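Local coordinates for DNA/pantothenate metabolism flavoprotein (PDB 7CFU) that probably catalyses the FMN-dependent oxidative decarboxylation of a cysteine residue in a biosynthetic pathway, at residues F32-V37 with A63-R68; M69-A72 with H76-V79; W43-G46 with E52-T55. All blocks are in the same frame, centred on the assembly; numbering follows the deposited sequence.

Contact 1 (F32-V37 with A63-R68). With FMN (flavin mononucleotide), chain Y.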
ATOM      1  N   PHE A  32      26.910 -11.537  12.049  1.00 32.82           N
ATOM      2  CA  PHE A  32      26.543 -12.819  12.659  1.00 35.66           C
ATOM      3  C   PHE A  32      26.564 -12.751  14.180  1.00 36.81           C
ATOM      4  O   PHE A  32      25.743 -13.386  14.850  1.00 40.48           O
ATOM      5  CB  PHE A  32      27.486 -13.942  12.218  1.00 37.25           C
ATOM      6  CG  PHE A  32      27.269 -14.428  10.817  1.00 35.34           C
ATOM      7  CD1 PHE A  32      26.148 -15.181  10.496  1.00 37.96           C
ATOM      8  CD2 PHE A  32      28.210 -14.181   9.837  1.00 31.77           C
ATOM      9  CE1 PHE A  32      25.954 -15.648   9.210  1.00 41.04           C
ATOM     10  CE2 PHE A  32      28.026 -14.644   8.547  1.00 32.46           C
ATOM     11  CZ  PHE A  32      26.894 -15.381   8.232  1.00 35.90           C
ATOM     12  N   SER A  33      27.531 -12.032  14.747  1.00 36.04           N
ATOM     13  CA  SER A  33      27.683 -12.007  16.193  1.00 37.36           C
ATOM     14  C   SER A  33      26.625 -11.180  16.907  1.00 36.19           C
ATOM     15  O   SER A  33      26.695 -11.084  18.137  1.00 43.10           O
ATOM     16  CB  SER A  33      29.075 -11.496  16.558  1.00 39.19           C
ATOM     17  OG  SER A  33      30.049 -12.449  16.176  1.00 43.18           O
ATOM     18  N   ALA A  34      25.655 -10.588  16.201  1.00 29.63           N
ATOM     19  CA  ALA A  34      24.568  -9.907  16.894  1.00 38.54           C
ATOM     20  C   ALA A  34      23.729 -10.878  17.724  1.00 38.80           C
ATOM     21  O   ALA A  34      23.029 -10.440  18.638  1.00 37.75           O
ATOM     22  CB  ALA A  34      23.677  -9.156  15.897  1.00 29.39           C
ATOM     23  N   VAL A  35      23.800 -12.184  17.436  1.00 37.18           N
ATOM     24  CA  VAL A  35      23.103 -13.175  18.253  1.00 42.67           C
ATOM     25  C   VAL A  35      23.647 -13.214  19.674  1.00 48.42           C
ATOM     26  O   VAL A  35      23.001 -13.777  20.562  1.00 53.54           O
ATOM     27  CB  VAL A  35      23.171 -14.587  17.621  1.00 40.98           C
ATOM     28  CG1 VAL A  35      22.518 -14.600  16.279  1.00 35.39           C
ATOM     29  CG2 VAL A  35      24.618 -15.075  17.516  1.00 34.98           C
ATOM     30  N   ALA A  36      24.829 -12.643  19.912  1.00 43.25           N
ATOM     31  CA  ALA A  36      25.404 -12.610  21.248  1.00 44.11           C
ATOM     32  C   ALA A  36      24.855 -11.487  22.124  1.00 41.81           C
ATOM     33  O   ALA A  36      25.199 -11.431  23.307  1.00 45.68           O
ATOM     34  CB  ALA A  36      26.927 -12.488  21.151  1.00 44.50           C
ATOM     35  N   VAL A  37      24.010 -10.600  21.584  1.00 39.93           N
ATOM     36  CA  VAL A  37      23.546  -9.446  22.367  1.00 41.88           C
ATOM     37  C   VAL A  37      22.842  -9.858  23.653  1.00 52.08           C
ATOM     38  O   VAL A  37      23.124  -9.259  24.705  1.00 41.70           O
ATOM     39  CB  VAL A  37      22.698  -8.517  21.485  1.00 39.43           C
ATOM     40  CG1 VAL A  37      21.902  -7.549  22.343  1.00 48.83           C
ATOM     41  CG2 VAL A  37      23.578  -7.733  20.532  1.00 46.86           C
ATOM     42  N   ALA A  63      17.176  -5.545  10.531  1.00 30.32           N
ATOM     43  CA  ALA A  63      16.542  -6.442   9.566  1.00 28.24           C
ATOM     44  C   ALA A  63      16.890  -7.902   9.831  1.00 33.19           C
ATOM     45  O   ALA A  63      16.071  -8.790   9.573  1.00 38.77           O
ATOM     46  CB  ALA A  63      16.943  -6.053   8.146  1.00 36.83           C
ATOM     47  N   LEU A  64      18.070  -8.163  10.381  1.00 37.17           N
ATOM     48  CA  LEU A  64      18.494  -9.524  10.668  1.00 34.78           C
ATOM     49  C   LEU A  64      17.943  -9.992  12.003  1.00 39.12           C
ATOM     50  O   LEU A  64      17.398 -11.095  12.105  1.00 43.33           O
ATOM     51  CB  LEU A  64      20.025  -9.607  10.679  1.00 40.96           C
ATOM     52  CG  LEU A  64      20.721  -9.297   9.357  1.00 35.36           C
ATOM     53  CD1 LEU A  64      22.219  -9.428   9.521  1.00 35.33           C
ATOM     54  CD2 LEU A  64      20.208 -10.258   8.294  1.00 40.76           C
ATOM     55  N   MET A  65      18.089  -9.164  13.038  1.00 38.72           N
ATOM     56  CA  MET A  65      17.793  -9.583  14.400  1.00 41.64           C
ATOM     57  C   MET A  65      16.365  -9.263  14.855  1.00 57.73           C
ATOM     58  O   MET A  65      15.847  -9.950  15.740  1.00 58.38           O
ATOM     59  CB  MET A  65      18.783  -8.923  15.359  1.00 39.43           C
ATOM     60  CG  MET A  65      20.175  -9.551  15.334  1.00 51.19           C
ATOM     61  SD  MET A  65      20.249 -11.301  15.783  1.00 65.21           S
ATOM     62  CE  MET A  65      19.468 -11.273  17.406  1.00 42.37           C
ATOM     63  N   GLY A  66      15.714  -8.237  14.304  1.00 59.73           N
ATOM     64  CA  GLY A  66      14.442  -7.784  14.836  1.00 51.43           C
ATOM     65  C   GLY A  66      14.601  -6.947  16.095  1.00 54.34           C
ATOM     66  O   GLY A  66      15.206  -7.373  17.083  1.00 69.96           O
ATOM     67  N   PRO A  67      14.076  -5.718  16.083  1.00 60.95           N
ATOM     68  CA  PRO A  67      14.335  -4.806  17.208  1.00 55.21           C
ATOM     69  C   PRO A  67      13.491  -5.070  18.449  1.00 69.98           C
ATOM     70  O   PRO A  67      13.850  -4.580  19.530  1.00 54.36           O
ATOM     71  CB  PRO A  67      13.974  -3.439  16.625  1.00 61.08           C
ATOM     72  CG  PRO A  67      12.791  -3.779  15.735  1.00 62.77           C
ATOM     73  CD  PRO A  67      13.102  -5.145  15.135  1.00 56.06           C
ATOM     74  N   ARG A  68      12.383  -5.813  18.340  1.00 56.58           N
ATOM     75  CA  ARG A  68      11.460  -5.858  19.469  1.00 62.83           C
ATOM     76  C   ARG A  68      11.973  -6.727  20.607  1.00 63.17           C
ATOM     77  O   ARG A  68      11.724  -6.415  21.775  1.00 64.88           O
ATOM     78  CB  ARG A  68      10.062  -6.245  18.992  1.00 64.92           C
ATOM     79  CG  ARG A  68       9.491  -5.037  18.259  1.00 75.78           C
ATOM     80  CD  ARG A  68       9.257  -3.947  19.285  1.00 80.06           C
ATOM     81  NE  ARG A  68       8.179  -4.332  20.174  1.00 84.78           N
ATOM     82  CZ  ARG A  68       6.910  -4.091  19.892  1.00 82.00           C
ATOM     83  NH1 ARG A  68       6.603  -3.436  18.779  1.00 90.48           N
ATOM     84  NH2 ARG A  68       5.955  -4.488  20.716  1.00 69.12           N
TER
HETATM   85  N1  FMN Y 301      29.630  -8.153   7.781  1.00 30.00           N
HETATM   86  C2  FMN Y 301      30.719  -8.110   8.618  1.00 31.37           C
HETATM   87  O2  FMN Y 301      31.568  -7.250   8.440  1.00 34.66           O
HETATM   88  N3  FMN Y 301      30.844  -9.009   9.656  1.00 33.30           N
HETATM   89  C4  FMN Y 301      29.879  -9.977   9.846  1.00 33.06           C
HETATM   90  O4  FMN Y 301      29.999 -10.785  10.765  1.00 33.04           O
HETATM   91  C4A FMN Y 301      28.784 -10.033   8.992  1.00 26.83           C
HETATM   92  N5  FMN Y 301      27.806 -10.985   9.173  1.00 31.54           N
HETATM   93  C5A FMN Y 301      26.710 -11.019   8.335  1.00 29.98           C
HETATM   94  C6  FMN Y 301      25.737 -11.987   8.530  1.00 25.97           C
HETATM   95  C7  FMN Y 301      24.633 -12.029   7.693  1.00 29.17           C
HETATM   96  C7M FMN Y 301      23.572 -13.079   7.908  1.00 27.47           C
HETATM   97  C8  FMN Y 301      24.507 -11.115   6.652  1.00 28.45           C
HETATM   98  C8M FMN Y 301      23.301 -11.188   5.747  1.00 26.27           C
HETATM   99  C9  FMN Y 301      25.488 -10.145   6.451  1.00 26.09           C
HETATM  100  C9A FMN Y 301      26.591 -10.100   7.296  1.00 30.81           C
HETATM  101  N10 FMN Y 301      27.586  -9.152   7.113  1.00 32.67           N
HETATM  102  C10 FMN Y 301      28.664  -9.110   7.964  1.00 27.14           C
HETATM  103  C1' FMN Y 301      27.486  -8.143   6.016  1.00 29.26           C
HETATM  104  C2' FMN Y 301      26.914  -6.862   6.601  1.00 28.75           C
HETATM  105  O2' FMN Y 301      25.654  -7.122   7.201  1.00 31.42           O
HETATM  106  C3' FMN Y 301      26.844  -5.797   5.506  1.00 32.78           C
HETATM  107  O3' FMN Y 301      28.154  -5.386   5.172  1.00 30.70           O
HETATM  108  C4' FMN Y 301      25.968  -4.596   5.895  1.00 30.90           C
HETATM  109  O4' FMN Y 301      25.922  -3.676   4.818  1.00 32.92           O
HETATM  110  C5' FMN Y 301      26.505  -3.896   7.131  1.00 31.85           C
HETATM  111  O5' FMN Y 301      25.552  -2.950   7.577  1.00 30.18           O
HETATM  112  P   FMN Y 301      25.817  -2.075   8.896  1.00 28.94           P
HETATM  113  O1P FMN Y 301      25.204  -0.708   8.702  1.00 28.58           O
HETATM  114  O2P FMN Y 301      25.256  -2.834  10.050  1.00 27.65           O
HETATM  115  O3P FMN Y 301      27.298  -1.864   9.144  1.00 30.84           O

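Contact 2 (M69-A72 with H76-V79)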
ATOM      1  N   MET A  69      12.696  -7.797  20.308  1.00 55.88           N
ATOM      2  CA  MET A  69      13.203  -8.633  21.387  1.00 68.58           C
ATOM      3  C   MET A  69      14.380  -7.971  22.103  1.00 69.68           C
ATOM      4  O   MET A  69      14.508  -8.094  23.332  1.00 67.89           O
ATOM      5  CB  MET A  69      13.545 -10.017  20.861  1.00 76.67           C
ATOM      6  CG  MET A  69      13.895 -10.949  21.965  1.00 77.28           C
ATOM      7  SD  MET A  69      12.546 -11.060  23.138  1.00102.48           S
ATOM      8  CE  MET A  69      11.703 -12.495  22.505  1.00 65.35           C
ATOM      9  N   ILE A  70      15.253  -7.276  21.363  1.00 60.18           N
ATOM     10  CA  ILE A  70      16.265  -6.462  22.031  1.00 58.68           C
ATOM     11  C   ILE A  70      15.592  -5.528  23.023  1.00 47.92           C
ATOM     12  O   ILE A  70      16.050  -5.371  24.160  1.00 50.33           O
ATOM     13  CB  ILE A  70      17.114  -5.676  21.010  1.00 49.02           C
ATOM     14  CG1 ILE A  70      18.084  -6.603  20.280  1.00 57.09           C
ATOM     15  CG2 ILE A  70      17.858  -4.532  21.702  1.00 34.96           C
ATOM     16  CD1 ILE A  70      19.247  -5.862  19.647  1.00 49.67           C
ATOM     17  N   GLU A  71      14.472  -4.919  22.616  1.00 54.19           N
ATOM     18  CA  GLU A  71      13.741  -4.022  23.505  1.00 61.44           C
ATOM     19  C   GLU A  71      13.271  -4.731  24.765  1.00 64.66           C
ATOM     20  O   GLU A  71      13.416  -4.203  25.875  1.00 65.58           O
ATOM     21  CB  GLU A  71      12.534  -3.425  22.783  1.00 57.97           C
ATOM     22  CG  GLU A  71      11.561  -2.726  23.733  1.00 62.08           C
ATOM     23  CD  GLU A  71      10.477  -1.952  23.009  1.00 72.41           C
ATOM     24  OE1 GLU A  71      10.270  -2.206  21.805  1.00 77.69           O
ATOM     25  OE2 GLU A  71       9.823  -1.096  23.647  1.00 80.31           O
ATOM     26  N   ALA A  72      12.715  -5.933  24.612  1.00 55.10           N
ATOM     27  CA  ALA A  72      12.133  -6.626  25.753  1.00 64.62           C
ATOM     28  C   ALA A  72      13.194  -7.056  26.752  1.00 66.60           C
ATOM     29  O   ALA A  72      12.923  -7.105  27.957  1.00 72.82           O
ATOM     30  CB  ALA A  72      11.325  -7.834  25.279  1.00 64.18           C
ATOM     31  N   HIS A  76      14.820  -0.985  26.898  1.00 67.18           N
ATOM     32  CA  HIS A  76      14.644   0.179  26.046  1.00 66.46           C
ATOM     33  C   HIS A  76      14.455  -0.285  24.613  1.00 65.97           C
ATOM     34  O   HIS A  76      15.101  -1.237  24.166  1.00 56.85           O
ATOM     35  CB  HIS A  76      15.843   1.145  26.121  1.00 65.69           C
ATOM     36  CG  HIS A  76      15.892   1.959  27.377  1.00 72.11           C
ATOM     37  ND1 HIS A  76      16.766   1.687  28.408  1.00 72.74           N
ATOM     38  CD2 HIS A  76      15.172   3.039  27.768  1.00 69.00           C
ATOM     39  CE1 HIS A  76      16.582   2.563  29.380  1.00 69.05           C
ATOM     40  NE2 HIS A  76      15.620   3.393  29.019  1.00 68.65           N
ATOM     41  N   ALA A  77      13.548   0.368  23.910  1.00 63.52           N
ATOM     42  CA  ALA A  77      13.465   0.160  22.482  1.00 52.24           C
ATOM     43  C   ALA A  77      14.774   0.641  21.871  1.00 44.51           C
ATOM     44  O   ALA A  77      15.249   1.728  22.223  1.00 53.12           O
ATOM     45  CB  ALA A  77      12.282   0.920  21.885  1.00 43.22           C
ATOM     46  N   PRO A  78      15.418  -0.146  21.021  1.00 41.61           N
ATOM     47  CA  PRO A  78      16.605   0.364  20.328  1.00 39.45           C
ATOM     48  C   PRO A  78      16.230   1.492  19.378  1.00 41.14           C
ATOM     49  O   PRO A  78      15.135   1.530  18.818  1.00 46.09           O
ATOM     50  CB  PRO A  78      17.136  -0.859  19.568  1.00 36.05           C
ATOM     51  CG  PRO A  78      15.948  -1.754  19.411  1.00 40.39           C
ATOM     52  CD  PRO A  78      15.098  -1.533  20.638  1.00 37.91           C
ATOM     53  N   VAL A  79      17.145   2.433  19.221  1.00 39.73           N
ATOM     54  CA  VAL A  79      16.991   3.507  18.251  1.00 39.58           C
ATOM     55  C   VAL A  79      17.587   3.056  16.922  1.00 42.64           C
ATOM     56  O   VAL A  79      18.740   2.614  16.871  1.00 35.36           O
ATOM     57  CB  VAL A  79      17.675   4.790  18.752  1.00 37.65           C
ATOM     58  CG1 VAL A  79      17.685   5.858  17.667  1.00 33.46           C
ATOM     59  CG2 VAL A  79      16.988   5.288  20.023  1.00 43.35           C
TER

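Contact 3 (W43-G46 with E52-T55)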
ATOM      1  N   TRP A  43      25.610 -10.422  30.926  1.00 43.16           N
ATOM      2  CA  TRP A  43      26.910 -10.201  31.556  1.00 50.03           C
ATOM      3  C   TRP A  43      27.045  -8.771  32.058  1.00 53.86           C
ATOM      4  O   TRP A  43      27.558  -8.536  33.158  1.00 55.48           O
ATOM      5  CB  TRP A  43      28.042 -10.520  30.580  1.00 48.47           C
ATOM      6  CG  TRP A  43      29.396 -10.119  31.094  1.00 58.25           C
ATOM      7  CD1 TRP A  43      30.133 -10.765  32.042  1.00 64.56           C
ATOM      8  CD2 TRP A  43      30.167  -8.975  30.698  1.00 55.33           C
ATOM      9  NE1 TRP A  43      31.319 -10.103  32.254  1.00 53.88           N
ATOM     10  CE2 TRP A  43      31.362  -8.999  31.446  1.00 57.85           C
ATOM     11  CE3 TRP A  43      29.966  -7.938  29.784  1.00 59.98           C
ATOM     12  CZ2 TRP A  43      32.353  -8.027  31.305  1.00 58.21           C
ATOM     13  CZ3 TRP A  43      30.953  -6.972  29.646  1.00 57.41           C
ATOM     14  CH2 TRP A  43      32.130  -7.022  30.405  1.00 56.60           C
ATOM     15  N   LEU A  44      26.598  -7.800  31.256  1.00 49.38           N
ATOM     16  CA  LEU A  44      26.698  -6.402  31.653  1.00 48.89           C
ATOM     17  C   LEU A  44      25.851  -6.118  32.887  1.00 53.57           C
ATOM     18  O   LEU A  44      26.264  -5.364  33.774  1.00 56.67           O
ATOM     19  CB  LEU A  44      26.280  -5.500  30.490  1.00 47.15           C
ATOM     20  CG  LEU A  44      27.293  -5.324  29.357  1.00 47.51           C
ATOM     21  CD1 LEU A  44      26.627  -4.740  28.110  1.00 36.62           C
ATOM     22  CD2 LEU A  44      28.435  -4.445  29.814  1.00 51.32           C
ATOM     23  N   ARG A  45      24.659  -6.704  32.960  1.00 53.79           N
ATOM     24  CA  ARG A  45      23.770  -6.416  34.081  1.00 60.28           C
ATOM     25  C   ARG A  45      24.073  -7.292  35.293  1.00 62.02           C
ATOM     26  O   ARG A  45      24.218  -6.784  36.410  1.00 65.17           O
ATOM     27  CB  ARG A  45      22.318  -6.585  33.646  1.00 55.88           C
ATOM     28  CG  ARG A  45      21.878  -5.525  32.678  1.00 58.42           C
ATOM     29  CD  ARG A  45      20.402  -5.610  32.385  1.00 67.01           C
ATOM     30  NE  ARG A  45      19.993  -4.461  31.593  1.00 71.22           N
ATOM     31  CZ  ARG A  45      19.659  -3.291  32.125  1.00 71.14           C
ATOM     32  NH1 ARG A  45      19.685  -3.135  33.445  1.00 71.50           N
ATOM     33  NH2 ARG A  45      19.305  -2.278  31.345  1.00 71.52           N
ATOM     34  N   GLY A  46      24.182  -8.610  35.087  1.00 61.68           N
ATOM     35  CA  GLY A  46      24.281  -9.542  36.199  1.00 62.26           C
ATOM     36  C   GLY A  46      25.669  -9.718  36.775  1.00 66.10           C
ATOM     37  O   GLY A  46      25.796 -10.188  37.909  1.00 79.32           O
ATOM     38  N   GLU A  52      21.996   1.522  33.424  1.00 58.92           N
ATOM     39  CA  GLU A  52      21.367   2.266  32.333  1.00 61.51           C
ATOM     40  C   GLU A  52      22.085   1.916  31.028  1.00 53.69           C
ATOM     41  O   GLU A  52      23.241   2.304  30.823  1.00 57.94           O
ATOM     42  CB  GLU A  52      21.392   3.775  32.573  1.00 65.23           C
ATOM     43  CG  GLU A  52      20.560   4.246  33.757  1.00 70.94           C
ATOM     44  CD  GLU A  52      20.591   5.762  33.922  1.00 82.19           C
ATOM     45  OE1 GLU A  52      21.295   6.449  33.150  1.00 84.58           O
ATOM     46  OE2 GLU A  52      19.927   6.270  34.848  1.00 92.74           O
ATOM     47  N   ILE A  53      21.407   1.165  30.164  1.00 43.90           N
ATOM     48  CA  ILE A  53      21.948   0.733  28.880  1.00 45.10           C
ATOM     49  C   ILE A  53      20.942   1.097  27.796  1.00 49.55           C
ATOM     50  O   ILE A  53      19.783   0.679  27.866  1.00 50.54           O
ATOM     51  CB  ILE A  53      22.237  -0.777  28.862  1.00 46.96           C
ATOM     52  CG1 ILE A  53      23.225  -1.156  29.962  1.00 46.91           C
ATOM     53  CG2 ILE A  53      22.745  -1.214  27.488  1.00 44.31           C
ATOM     54  CD1 ILE A  53      23.430  -2.641  30.088  1.00 48.45           C
ATOM     55  N   ARG A  54      21.375   1.890  26.808  1.00 45.58           N
ATOM     56  CA  ARG A  54      20.564   2.221  25.637  1.00 41.45           C
ATOM     57  C   ARG A  54      21.257   1.726  24.368  1.00 40.19           C
ATOM     58  O   ARG A  54      22.476   1.870  24.225  1.00 36.38           O
ATOM     59  CB  ARG A  54      20.324   3.730  25.528  1.00 42.57           C
ATOM     60  CG  ARG A  54      19.528   4.325  26.680  1.00 52.46           C
ATOM     61  CD  ARG A  54      19.270   5.811  26.475  1.00 42.73           C
ATOM     62  NE  ARG A  54      18.435   6.354  27.543  1.00 65.56           N
ATOM     63  CZ  ARG A  54      17.104   6.312  27.561  1.00 71.82           C
ATOM     64  NH1 ARG A  54      16.437   5.747  26.560  1.00 66.38           N
ATOM     65  NH2 ARG A  54      16.437   6.835  28.585  1.00 63.57           N
ATOM     66  N   THR A  55      20.482   1.144  23.450  1.00 39.26           N
ATOM     67  CA  THR A  55      21.011   0.533  22.237  1.00 36.31           C
ATOM     68  C   THR A  55      20.619   1.304  20.980  1.00 37.41           C
ATOM     69  O   THR A  55      19.554   1.925  20.908  1.00 34.61           O
ATOM     70  CB  THR A  55      20.541  -0.913  22.093  1.00 39.23           C
ATOM     71  OG1 THR A  55      19.110  -0.950  22.109  1.00 45.80           O
ATOM     72  CG2 THR A  55      21.096  -1.780  23.218  1.00 39.59           C
TER
HETATM   73  O   HOH W   1      18.407   0.155  30.808  1.00 62.68           O

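Contact 1 (F32-V37 with A63-R68)
Met65 lies across the short 3-10 turn at 32-35 and overlaps Ala34 and Val35. Its CG touches the methyl of Ala34, CG to CB at 3.6 Å. Beyond CG the chain bends twice (chi2 -60°, chi3 -56°), which brings SD to Val35 and CE past the carbonyl O of Ala34. SD sits 4.0 Å from both the backbone N and the CG1 methyl of Val35. The Val35 side chain, through CG1, crosses the methionine at about a right angle. Ala34 also packs on Val28 of strand 23-28, and Val35 on Met69 of a second subunit.

Both segments also reach the flavin. From 32-37, the backbone N of Phe32 donates to FMN N5 at 3.1 Å, with a weaker, longer bond to O4. The Phe32 ring holds FMN C6 over its centre, 3.3 Å above the ring plane, with the two ring systems inclined rather than parallel. From 63-68, Leu64 approaches the opposite face of the isoalloxazine, its CD1 4.0 Å from FMN C7. Directly after Met65 the helix breaks at Gly66, whose phi is positive (78°), after which helix 67-74 follows. Gripping the flavin between the loop after the first strand and a helix following the second fits the cofactor site of a Rossmann-like, FMN-binding cysteine decarboxylase fold, here completed by neighbouring subunits.

Contact 2 (M69-A72 with H76-V79)
Glu71 lies flat along the chain that returns past its helix, touching 76-79 from its CA to its carboxylate. The backbone starts the contact: the CA-H of Glu71 points at the carbonyl O of His76, CA to O 3.2 Å with 158° at the hydrogen. CB comes next, 3.8 Å from CD of the Pro78 ring and also close to that same His76 oxygen. With CG set opposite the backbone N (chi1 167°) and the rest of the chain extended, the side chain is carried alongside Ala77. CG passes Ala77 CA at 3.7 Å, and the carboxylate carbon CD reaches the alanine methyl CB at 3.6 Å. The carboxylate lays one flat face over that methyl; neither oxygen has a hydrogen-bond partner on 76-79. Their bonding is with others: OE2 accepts a hydrogen bond from the backbone N of Gly87 in a neighbouring subunit, and OE1 has a long, weak ion pair with Arg68. The stem and one carboxylate face pack within the chain, while OE2 also ties the helix to the neighbouring subunit.

One residue earlier, Ile70 CG2 meets Pro78 CG at 4.1 Å, the two side chains meeting at a slant. Pro78 rests its CG on Ile70 and its CD on the root of Glu71, with Thr55 of strand 52-57 also touching it. The His76 side chain leaves the backbone away from the helix, and its ND1 is hydrogen-bonded to the carbonyl O of Ile53. What results is a helix followed by a tight reversal, after which an extended chain runs back along the helix flank, fitted between it and the edge strand 52-57 of the parallel, Rossmann-like sheet, where Val79 makes backbone hydrogen bonds to Thr55 and Met57.

Contact 3 (W43-G46 with E52-T55)
Arg45 and Ile53 reach for each other from opposite directions, the arginine coming from its helix and the isoleucine from the sheet, and they pass rather than collide. The arginine is extended from CG to NE, so its guanidinium travels beyond the tip of Ile53 and ends near the strand backbone, with NH2 4.1 Å from Ile53 CB. Ile53 CD1 lies over one face of the guanidinium, 4.2 Å from NE. Because CG1 of Ile53 stands opposite the carbonyl carbon (chi1 -58°) and CD1 continues the extension, that methyl reaches deep enough to touch the helix as well: it meets Leu44 CB at 4.1 Å. One methyl is thus set between the base of a leucine and the stem of an arginine.

Helix 37-48 here is the connecting helix of a beta-alpha-beta crossover, leading from strand 23-28 to its parallel neighbour 52-57, and this is the helix-to-sheet packing of that unit in a Rossmann-like fold. Leu44 also rests on Leu24 and Trp26 of the first strand, while Ile191 of helix 187-199 touches it too. On the strand, Glu52 and Arg54 point away from the helix, and Arg54 makes a cation-pi contact with Trp98.

The arginine's polar end is held loosely by several partners. A water in the plane of the guanidinium, at its edge, accepts a weak hydrogen bond from Arg45 NH2, 2.6 Å from the water O, and an ordinary one from Ile53 N at 3.2 Å, bridging helix and strand. NH2 also bonds weakly to the carbonyl O of Thr74, and NH1 weakly to that of Gln51. NE is buried against Ile53 and finds no partner.

In the fold
All three contacts are largely buried, but they face different surroundings. Contact 3 packs the crossover helix on the sheet without touching another protein chain, whereas contacts 1 and 2 both meet a second subunit, and contact 1 also carries flavin-binding residues. Contacts 1 and 2 share helix 67-74 and touch directly, Pro67 O lying 3.5 Å from Pro78 CD. Contacts 2 and 3 are joined instead by polar links along strand 52-57, the edge strand of the sheet within this chain. Thioether-methyl packing in contact 1 thus contrasts with carboxylate stem against backbone in contact 2 and a water-bridged arginine in contact 3.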